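Local coordinates for glutathione S-transferase, N-terminal domain protein (Pseudomonas putida, PDB 4NAX) that binds oxidized glutathione disulfide, one molecule per subunit, and is probably a transferase of the glutathione S-transferase superfamily, at residues Gln103-Gln107 with Glu177-Ile183. Numbering follows the deposited sequence. Where two conformers were deposited one is given.
Sequences QLLSQ and EYSIADI
L104 meets the loop-to-helix turn of residues 177-183 with both its backbone oxygen and its side chain. The backbone link is I180 N to L104 O, 2.9 Å long and nearly straight (N-H...O 162°); the donor lies in the carbonyl plane. S179 CB, 3.4 Å from L104 O, packs beside the same oxygen.

The L104 side chain divides its two methyls between different partners. With CG anti to the carbonyl carbon (chi1 -61°), the fork is turned onto Y178 and I183: CD2 comes within 3.4 Å of Y178 CD2, the two side chains meeting at a slant, while CD1 approaches I183 CD1 at 3.8 Å, those chains crossing at about a right angle. L104 CB lies alongside I180 CG2 at 4.1 Å. I180 CD1 makes a looser contact with L105 CD2 at 4.3 Å. Helix 31-41 contributes M37 to this packing, touching both L104 and I180, and E40, whose carboxylate hydrogen-bonds Y178 OH.

Two side-chain bonds close the turn: S179 OG accepts from A181 N, and S179 N donates to D182 OD2 (2.9 Å), on the oxygen's anti lone pair. The other carboxylate oxygen, OD1, accepts from M174 N, so D182 is held at both oxygens and ties the preceding loop to the helix start.

S179 and D182 thus form a capping box, with S179 as N-cap of helix 180-193. This Ser-X-X-Asp arrangement matches the N-capping box familiar in the C-terminal helical domain of glutathione transferases; here the loop between helices 90-101 and 109-137, which joins the thioredoxin-like and helical domains, packs against it.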
# COMPACT_ATOMS: atom_id res chain seq x y z
N GLN A 103 -11.28 -14.28 -9.43
CA GLN A 103 -10.34 -15.22 -8.83
C GLN A 103 -9.42 -14.51 -7.84
O GLN A 103 -9.06 -13.35 -8.04
CB GLN A 103 -9.46 -15.83 -9.94
CG GLN A 103 -10.23 -16.66 -10.96
CD GLN A 103 -9.30 -17.27 -11.99
OE1 GLN A 103 -8.33 -17.94 -11.64
NE2 GLN A 103 -9.57 -17.04 -13.27
N LEU A 104 -9.04 -15.23 -6.80
CA LEU A 104 -7.97 -14.84 -5.88
C LEU A 104 -8.30 -13.67 -4.98
O LEU A 104 -7.42 -13.05 -4.38
CB LEU A 104 -6.64 -14.67 -6.62
CG LEU A 104 -6.18 -15.96 -7.32
CD1 LEU A 104 -5.02 -15.69 -8.24
CD2 LEU A 104 -5.75 -17.03 -6.34
N LEU A 105 -9.59 -13.41 -4.83
CA LEU A 105 -10.09 -12.49 -3.82
C LEU A 105 -11.49 -12.98 -3.51
O LEU A 105 -12.36 -12.97 -4.37
CB LEU A 105 -10.11 -11.05 -4.32
CG LEU A 105 -10.64 -9.97 -3.37
CD1 LEU A 105 -9.91 -9.97 -2.03
CD2 LEU A 105 -10.58 -8.59 -4.02
N SER A 106 -11.70 -13.44 -2.28
CA SER A 106 -12.95 -14.09 -1.91
C SER A 106 -14.15 -13.22 -2.17
O SER A 106 -14.12 -12.02 -1.95
CB SER A 106 -12.94 -14.41 -0.42
OG SER A 106 -14.09 -15.14 -0.04
N GLN A 107 -15.23 -13.88 -2.58
CA GLN A 107 -16.54 -13.25 -2.70
C GLN A 107 -17.25 -13.16 -1.34
O GLN A 107 -18.24 -12.43 -1.21
CB GLN A 107 -17.47 -14.01 -3.67
CG GLN A 107 -16.83 -14.56 -4.94
CD GLN A 107 -16.89 -13.61 -6.12
OE1 GLN A 107 -17.86 -12.88 -6.29
NE2 GLN A 107 -15.83 -13.61 -6.94
N GLU A 177 -8.40 -18.87 1.52
CA GLU A 177 -7.96 -19.39 0.23
C GLU A 177 -6.75 -18.59 -0.25
O GLU A 177 -6.61 -17.40 0.06
CB GLU A 177 -9.07 -19.30 -0.82
CG GLU A 177 -10.25 -20.23 -0.59
CD GLU A 177 -11.21 -19.70 0.45
OE1 GLU A 177 -11.57 -20.47 1.36
OE2 GLU A 177 -11.60 -18.51 0.38
N TYR A 178 -5.89 -19.25 -1.03
CA TYR A 178 -4.82 -18.58 -1.75
C TYR A 178 -5.38 -17.33 -2.42
O TYR A 178 -6.46 -17.35 -3.01
CB TYR A 178 -4.24 -19.54 -2.79
CG TYR A 178 -3.13 -18.99 -3.68
CD1 TYR A 178 -1.94 -18.55 -3.14
CD2 TYR A 178 -3.28 -18.96 -5.06
CE1 TYR A 178 -0.90 -18.11 -3.95
CE2 TYR A 178 -2.26 -18.52 -5.88
CZ TYR A 178 -1.07 -18.09 -5.32
OH TYR A 178 -0.02 -17.66 -6.13
N SER A 179 -4.66 -16.22 -2.31
CA SER A 179 -5.21 -14.94 -2.75
C SER A 179 -4.14 -13.98 -3.20
O SER A 179 -2.93 -14.23 -3.09
CB SER A 179 -5.96 -14.29 -1.58
OG SER A 179 -5.05 -13.71 -0.64
N ILE A 180 -4.62 -12.83 -3.69
CA ILE A 180 -3.73 -11.73 -4.02
C ILE A 180 -2.84 -11.27 -2.86
O ILE A 180 -1.79 -10.68 -3.11
CB ILE A 180 -4.50 -10.52 -4.62
CG1 ILE A 180 -5.56 -9.96 -3.68
CG2 ILE A 180 -5.06 -10.91 -5.98
CD1 ILE A 180 -6.26 -8.72 -4.23
N ALA A 181 -3.25 -11.50 -1.60
CA ALA A 181 -2.36 -11.15 -0.49
C ALA A 181 -1.09 -12.01 -0.52
O ALA A 181 0.01 -11.51 -0.24
CB ALA A 181 -3.06 -11.29 0.86
N ASP A 182 -1.22 -13.30 -0.81
CA ASP A 182 -0.05 -14.17 -0.92
C ASP A 182 0.84 -13.75 -2.08
O ASP A 182 2.06 -13.71 -1.97
CB ASP A 182 -0.45 -15.62 -1.07
CG ASP A 182 -1.42 -16.05 0.01
OD1 ASP A 182 -1.03 -16.07 1.19
OD2 ASP A 182 -2.58 -16.35 -0.32
N ILE A 183 0.20 -13.46 -3.21
CA ILE A 183 0.92 -13.05 -4.40
C ILE A 183 1.69 -11.74 -4.16
O ILE A 183 2.80 -11.56 -4.67
CB ILE A 183 -0.04 -12.96 -5.61
CG1 ILE A 183 -0.55 -14.37 -5.94
CG2 ILE A 183 0.64 -12.32 -6.81
CD1 ILE A 183 -1.70 -14.39 -6.92